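Local coordinates for protein Old Yellow Enzyme (Pichia, PDB 6AGZ) that probably catalyses the asymmetric reduction of the carbon-carbon double bond of enone compounds, using a bound flavin mononucleotide in a TIM barrel, at residues 35-49 with 369-381. Residues are numbered along the deposited sequence; the frame is centred on the assembly and turned at random.
With FMN (flavin mononucleotide), chain C.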
loop_
_atom_site.group_PDB
_atom_site.type_symbol
_atom_site.label_atom_id
_atom_site.label_comp_id
_atom_site.label_asym_id
_atom_site.label_seq_id
_atom_site.Cartn_x
_atom_site.Cartn_y
_atom_site.Cartn_z
ATOM N N THR A 35 -6.708 16.374 23.024
ATOM C CA THR A 35 -6.302 17.697 23.478
ATOM C C THR A 35 -7.483 18.429 24.104
ATOM O O THR A 35 -8.570 18.487 23.521
ATOM C CB THR A 35 -5.741 18.499 22.304
ATOM O OG1 THR A 35 -4.503 17.917 21.871
ATOM C CG2 THR A 35 -5.513 19.948 22.701
ATOM N N ARG A 36 -7.267 18.996 25.293
ATOM C CA ARG A 36 -8.321 19.696 26.020
ATOM C C ARG A 36 -7.938 21.087 26.507
ATOM O O ARG A 36 -8.841 21.867 26.834
ATOM C CB ARG A 36 -8.783 18.867 27.230
ATOM C CG ARG A 36 -9.252 17.459 26.887
ATOM C CD ARG A 36 -10.417 17.475 25.910
ATOM N NE ARG A 36 -11.533 18.280 26.395
ATOM C CZ ARG A 36 -12.446 17.849 27.260
ATOM N NH1 ARG A 36 -12.376 16.615 27.741
ATOM N NH2 ARG A 36 -13.429 18.651 27.644
ATOM N N PHE A 37 -6.646 21.421 26.580
ATOM C CA PHE A 37 -6.180 22.756 26.969
ATOM C C PHE A 37 -6.614 23.114 28.392
ATOM O O PHE A 37 -7.136 24.200 28.652
ATOM C CB PHE A 37 -6.654 23.818 25.974
ATOM C CG PHE A 37 -6.078 23.660 24.599
ATOM C CD1 PHE A 37 -4.733 23.376 24.424
ATOM C CD2 PHE A 37 -6.883 23.789 23.479
ATOM C CE1 PHE A 37 -4.201 23.231 23.157
ATOM C CE2 PHE A 37 -6.357 23.642 22.209
ATOM C CZ PHE A 37 -5.014 23.365 22.047
ATOM N N ARG A 38 -6.386 22.188 29.323
ATOM C CA ARG A 38 -6.645 22.429 30.738
ATOM C C ARG A 38 -5.358 22.521 31.551
ATOM O O ARG A 38 -5.384 22.334 32.772
ATOM C CB ARG A 38 -7.565 21.351 31.310
ATOM C CG ARG A 38 -9.037 21.748 31.359
ATOM C CD ARG A 38 -9.648 21.840 29.969
ATOM N NE ARG A 38 -11.095 22.036 30.018
ATOM C CZ ARG A 38 -11.904 21.910 28.971
ATOM N NH1 ARG A 38 -11.410 21.581 27.785
ATOM N NH2 ARG A 38 -13.208 22.109 29.108
ATOM N N ASN A 39 -4.235 22.799 30.898
ATOM C CA ASN A 39 -2.992 23.103 31.584
ATOM C C ASN A 39 -2.947 24.588 31.929
ATOM O O ASN A 39 -3.758 25.387 31.457
ATOM C CB ASN A 39 -1.786 22.725 30.721
ATOM C CG ASN A 39 -1.800 21.271 30.294
ATOM O OD1 ASN A 39 -1.144 20.427 30.902
ATOM N ND2 ASN A 39 -2.547 20.972 29.236
ATOM N N THR A 40 -1.979 24.958 32.761
ATOM C CA THR A 40 -1.782 26.365 33.066
ATOM C C THR A 40 -1.231 27.093 31.841
ATOM O O THR A 40 -0.829 26.482 30.846
ATOM C CB THR A 40 -0.829 26.537 34.248
ATOM O OG1 THR A 40 0.462 26.023 33.902
ATOM C CG2 THR A 40 -1.353 25.794 35.468
ATOM N N SER A 41 -1.217 28.426 31.919
ATOM C CA SER A 41 -0.539 29.206 30.890
ATOM C C SER A 41 0.953 28.906 30.857
ATOM O O SER A 41 1.611 29.178 29.847
ATOM C CB SER A 41 -0.774 30.701 31.112
ATOM O OG SER A 41 -0.096 31.160 32.268
ATOM N N ASP A 42 1.492 28.347 31.940
ATOM C CA ASP A 42 2.865 27.867 32.011
ATOM C C ASP A 42 3.036 26.479 31.411
ATOM O O ASP A 42 4.148 25.938 31.456
ATOM C CB ASP A 42 3.332 27.849 33.468
ATOM C CG ASP A 42 4.428 28.851 33.741
ATOM O OD1 ASP A 42 4.677 29.709 32.869
ATOM O OD2 ASP A 42 5.038 28.782 34.828
ATOM N N PHE A 43 1.962 25.895 30.870
ATOM C CA PHE A 43 1.966 24.545 30.301
ATOM C C PHE A 43 2.239 23.485 31.370
ATOM O O PHE A 43 2.918 22.490 31.116
ATOM C CB PHE A 43 2.962 24.422 29.143
ATOM C CG PHE A 43 2.941 25.592 28.202
ATOM C CD1 PHE A 43 1.852 25.818 27.375
ATOM C CD2 PHE A 43 4.010 26.470 28.147
ATOM C CE1 PHE A 43 1.832 26.897 26.510
ATOM C CE2 PHE A 43 3.997 27.549 27.285
ATOM C CZ PHE A 43 2.907 27.764 26.466
ATOM N N VAL A 44 1.694 23.694 32.568
ATOM C CA VAL A 44 1.839 22.767 33.685
ATOM C C VAL A 44 0.513 22.050 33.897
ATOM O O VAL A 44 -0.556 22.672 33.858
ATOM C CB VAL A 44 2.282 23.498 34.968
ATOM C CG1 VAL A 44 2.482 22.511 36.109
ATOM C CG2 VAL A 44 3.556 24.293 34.715
ATOM N N ALA A 45 0.582 20.739 34.120
ATOM C CA ALA A 45 -0.620 19.953 34.359
ATOM C C ALA A 45 -1.283 20.376 35.666
ATOM O O ALA A 45 -0.619 20.780 36.625
ATOM C CB ALA A 45 -0.288 18.462 34.394
ATOM N N THR A 46 -2.607 20.270 35.701
ATOM C CA THR A 46 -3.401 20.803 36.796
ATOM C C THR A 46 -4.094 19.691 37.575
ATOM O O THR A 46 -4.188 18.544 37.126
ATOM C CB THR A 46 -4.449 21.796 36.279
ATOM O OG1 THR A 46 -5.267 21.159 35.290
ATOM C CG2 THR A 46 -3.770 23.011 35.663
ATOM N N ASP A 47 -4.576 20.058 38.766
ATOM C CA ASP A 47 -5.357 19.129 39.580
ATOM C C ASP A 47 -6.599 18.658 38.835
ATOM O O ASP A 47 -7.029 17.505 38.988
ATOM C CB ASP A 47 -5.740 19.799 40.901
ATOM C CG ASP A 47 -6.395 21.157 40.699
ATOM O OD1 ASP A 47 -6.376 21.667 39.559
ATOM O OD2 ASP A 47 -6.922 21.719 41.682
ATOM N N SER A 48 -7.190 19.539 38.024
ATOM C CA SER A 48 -8.326 19.153 37.195
ATOM C C SER A 48 -7.952 18.016 36.253
ATOM O O SER A 48 -8.711 17.056 36.085
ATOM C CB SER A 48 -8.830 20.360 36.405
ATOM O OG SER A 48 -9.208 21.418 37.268
ATOM N N MET A 49 -6.780 18.114 35.620
ATOM C CA MET A 49 -6.316 17.035 34.756
ATOM C C MET A 49 -6.058 15.764 35.554
ATOM O O MET A 49 -6.304 14.654 35.067
ATOM C CB MET A 49 -5.053 17.467 34.013
ATOM C CG MET A 49 -5.274 18.607 33.032
ATOM S SD MET A 49 -3.727 19.278 32.399
ATOM C CE MET A 49 -2.959 17.796 31.755
ATOM N N ARG A 369 -17.418 22.217 24.280
ATOM C CA ARG A 369 -16.546 22.343 25.443
ATOM C C ARG A 369 -15.303 21.467 25.327
ATOM O O ARG A 369 -14.622 21.227 26.330
ATOM C CB ARG A 369 -17.315 22.023 26.726
ATOM C CG ARG A 369 -18.108 23.206 27.267
ATOM C CD ARG A 369 -19.588 22.891 27.413
ATOM N NE ARG A 369 -19.987 22.736 28.809
ATOM C CZ ARG A 369 -20.607 21.668 29.298
ATOM N NH1 ARG A 369 -20.907 20.649 28.505
ATOM N NH2 ARG A 369 -20.930 21.619 30.583
ATOM N N PHE A 370 -14.991 20.986 24.121
ATOM C CA PHE A 370 -13.748 20.252 23.910
ATOM C C PHE A 370 -12.539 21.110 24.261
ATOM O O PHE A 370 -11.621 20.659 24.956
ATOM C CB PHE A 370 -13.648 19.780 22.457
ATOM C CG PHE A 370 -14.498 18.582 22.136
ATOM C CD1 PHE A 370 -15.155 17.883 23.134
ATOM C CD2 PHE A 370 -14.621 18.144 20.826
ATOM C CE1 PHE A 370 -15.931 16.778 22.830
ATOM C CE2 PHE A 370 -15.391 17.039 20.516
ATOM C CZ PHE A 370 -16.048 16.356 21.518
ATOM N N TYR A 371 -12.527 22.358 23.790
ATOM C CA TYR A 371 -11.365 23.231 23.899
ATOM C C TYR A 371 -11.641 24.451 24.774
ATOM O O TYR A 371 -11.037 25.508 24.578
ATOM C CB TYR A 371 -10.896 23.671 22.513
ATOM C CG TYR A 371 -10.623 22.531 21.557
ATOM C CD1 TYR A 371 -9.528 21.695 21.738
ATOM C CD2 TYR A 371 -11.453 22.297 20.469
ATOM C CE1 TYR A 371 -9.273 20.654 20.864
ATOM C CE2 TYR A 371 -11.206 21.259 19.590
ATOM C CZ TYR A 371 -10.114 20.442 19.793
ATOM O OH TYR A 371 -9.864 19.407 18.919
ATOM N N LYS A 372 -12.545 24.324 25.743
ATOM C CA LYS A 372 -12.818 25.424 26.663
ATOM C C LYS A 372 -11.601 25.623 27.558
ATOM O O LYS A 372 -11.360 24.832 28.477
ATOM C CB LYS A 372 -14.074 25.141 27.482
ATOM C CG LYS A 372 -14.780 26.393 27.987
ATOM C CD LYS A 372 -16.088 26.050 28.686
ATOM C CE LYS A 372 -17.094 27.190 28.579
ATOM N NZ LYS A 372 -16.719 28.360 29.419
ATOM N N ILE A 373 -10.835 26.681 27.288
ATOM C CA ILE A 373 -9.504 26.823 27.867
ATOM C C ILE A 373 -9.584 26.976 29.378
ATOM O O ILE A 373 -10.279 27.858 29.898
ATOM C CB ILE A 373 -8.778 28.015 27.225
ATOM C CG1 ILE A 373 -8.402 27.688 25.778
ATOM C CG2 ILE A 373 -7.549 28.393 28.036
ATOM C CD1 ILE A 373 -7.871 28.872 25.004
ATOM N N PHE A 374 -8.869 26.100 30.092
ATOM C CA PHE A 374 -8.603 26.251 31.524
ATOM C C PHE A 374 -9.884 26.264 32.353
ATOM O O PHE A 374 -9.962 26.939 33.383
ATOM C CB PHE A 374 -7.776 27.513 31.790
ATOM C CG PHE A 374 -6.970 27.460 33.057
ATOM C CD1 PHE A 374 -6.067 26.432 33.276
ATOM C CD2 PHE A 374 -7.097 28.451 34.017
ATOM C CE1 PHE A 374 -5.318 26.384 34.437
ATOM C CE2 PHE A 374 -6.351 28.409 35.180
ATOM C CZ PHE A 374 -5.459 27.374 35.390
ATOM N N SER A 375 -10.896 25.514 31.923
ATOM C CA SER A 375 -12.186 25.486 32.597
ATOM C C SER A 375 -12.603 24.051 32.877
ATOM O O SER A 375 -12.447 23.170 32.025
ATOM C CB SER A 375 -13.263 26.183 31.756
ATOM O OG SER A 375 -14.544 26.036 32.344
ATOM N N ASN A 376 -13.138 23.821 34.078
ATOM C CA ASN A 376 -13.704 22.523 34.422
ATOM C C ASN A 376 -15.066 22.287 33.786
ATOM O O ASN A 376 -15.537 21.144 33.780
ATOM C CB ASN A 376 -13.829 22.379 35.941
ATOM C CG ASN A 376 -12.486 22.312 36.635
ATOM O OD1 ASN A 376 -11.470 22.006 36.012
ATOM N ND2 ASN A 376 -12.475 22.591 37.932
ATOM N N ASP A 377 -15.708 23.332 33.268
ATOM C CA ASP A 377 -17.010 23.179 32.633
ATOM C C ASP A 377 -16.892 22.309 31.389
ATOM O O ASP A 377 -16.086 22.585 30.496
ATOM C CB ASP A 377 -17.586 24.549 32.277
ATOM C CG ASP A 377 -19.005 24.466 31.754
ATOM O OD1 ASP A 377 -19.692 23.468 32.052
ATOM O OD2 ASP A 377 -19.433 25.400 31.046
ATOM N N GLY A 378 -17.702 21.254 31.334
ATOM C CA GLY A 378 -17.579 20.276 30.272
ATOM C C GLY A 378 -16.321 19.444 30.327
ATOM O O GLY A 378 -16.028 18.720 29.371
ATOM N N TYR A 379 -15.564 19.532 31.419
ATOM C CA TYR A 379 -14.334 18.778 31.614
ATOM C C TYR A 379 -14.420 17.847 32.813
ATOM O O TYR A 379 -14.109 16.656 32.694
ATOM C CB TYR A 379 -13.152 19.749 31.771
ATOM C CG TYR A 379 -11.790 19.093 31.779
ATOM C CD1 TYR A 379 -11.183 18.695 30.594
ATOM C CD2 TYR A 379 -11.102 18.891 32.968
ATOM C CE1 TYR A 379 -9.936 18.101 30.595
ATOM C CE2 TYR A 379 -9.853 18.299 32.977
ATOM C CZ TYR A 379 -9.276 17.906 31.789
ATOM O OH TYR A 379 -8.034 17.315 31.794
ATOM N N LEU A 380 -14.837 18.362 33.970
ATOM C CA LEU A 380 -15.045 17.556 35.167
ATOM C C LEU A 380 -16.506 17.525 35.597
ATOM O O LEU A 380 -16.818 16.960 36.651
ATOM C CB LEU A 380 -14.179 18.073 36.319
ATOM C CG LEU A 380 -12.667 17.884 36.198
ATOM C CD1 LEU A 380 -11.959 18.497 37.396
ATOM C CD2 LEU A 380 -12.323 16.410 36.065
ATOM N N THR A 381 -17.406 18.117 34.813
ATOM C CA THR A 381 -18.816 18.186 35.175
ATOM C C THR A 381 -19.582 16.911 34.848
ATOM O O THR A 381 -20.746 16.793 35.242
ATOM C CB THR A 381 -19.485 19.369 34.469
ATOM O OG1 THR A 381 -19.066 19.409 33.098
ATOM C CG2 THR A 381 -19.111 20.676 35.146
HETATM N N1 FMN C . -5.526 12.888 18.196
HETATM C C2 FMN C . -4.165 12.950 18.428
HETATM O O2 FMN C . -3.411 12.146 17.881
HETATM N N3 FMN C . -3.646 13.912 19.270
HETATM C C4 FMN C . -4.489 14.814 19.883
HETATM O O4 FMN C . -4.035 15.675 20.635
HETATM C C4A FMN C . -5.857 14.753 19.651
HETATM N N5 FMN C . -6.695 15.655 20.265
HETATM C C5A FMN C . -8.053 15.599 20.042
HETATM C C6 FMN C . -8.891 16.514 20.666
HETATM C C7 FMN C . -10.262 16.465 20.447
HETATM C C7M FMN C . -11.165 17.451 21.122
HETATM C C8 FMN C . -10.796 15.501 19.602
HETATM C C8M FMN C . -12.276 15.447 19.364
HETATM C C9 FMN C . -9.956 14.589 18.977
HETATM C C9A FMN C . -8.582 14.632 19.196
HETATM N N10 FMN C . -7.741 13.725 18.575
HETATM C C10 FMN C . -6.379 13.786 18.803
HETATM C "C1'" FMN C . -8.307 12.670 17.668
HETATM C "C2'" FMN C . -8.745 11.493 18.544
HETATM O "O2'" FMN C . -7.618 10.962 19.206
HETATM C "C3'" FMN C . -9.457 10.389 17.763
HETATM O "O3'" FMN C . -8.576 9.815 16.825
HETATM C "C4'" FMN C . -10.697 10.929 17.057
HETATM O "O4'" FMN C . -11.452 11.710 17.956
HETATM C "C5'" FMN C . -11.581 9.806 16.528
HETATM O "O5'" FMN C . -11.910 8.929 17.582
HETATM P P FMN C . -13.411 8.890 18.163
HETATM O O1P FMN C . -14.377 8.689 17.019
HETATM O O2P FMN C . -13.552 7.751 19.144
HETATM O O3P FMN C . -13.702 10.196 18.861
HETATM O O HOH W 1 -14.324 15.947 29.802
HETATM O O HOH W 2 -10.221 21.711 39.636
#
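Arg38 pushes its guanidinium into the loop 369-381: Lys372 O sits over the centre of one face, 3.0 Å from Arg38 CZ, and CD1 of the Tyr379 ring lies over the opposite face, toward its rim, the two planes 19° apart. Backbone carbonyls grip the edge: Arg38 NE donates to Ser375 O at 2.7 Å, NH2 to Arg369 O, and NH1 turns back to Arg36 O. Chi1, off the staggered values at -97°, sets Arg38 CG over the middle of the Tyr379 ring, 3.6 Å from its centroid, a CH-pi contact, and the chi2 bend (70°) turns the rest along the ring. Arg36 comes in beside it: its NE meets a lone pair of Phe370 O at 2.8 Å, while NH2 shares Arg369 O with Arg38 and reaches Gly378 O. With an alanine in place of Arg38, Ser375 O would probably lose its NE donor, Arg369 O one of its two arginine donors, and the Tyr379 face its cover. At the buried start of helix 47-57, Ser48 OG donates to Asn376 OD1 at 2.7 Å, and a water bridges the two.

The solvent side is sparser. Phe37 and Tyr371 meet obliquely, CE2 to CD1 at 3.8 Å, and exposed Ile373 touches Phe37 loosely, CG1 to CB 4.3 Å, though Phe374 N donates a hydrogen bond to Phe37 O.

At the flavin end, Thr35 OG1 donates a hydrogen bond to FMN O4, and Phe370 and Tyr371 pack against C7M. Segment 35-49 leads from barrel strand 29-31 into helix 47-57, whose Tyr52 stacks on Tyr379; helix 344-348 touches Arg36 and Phe370.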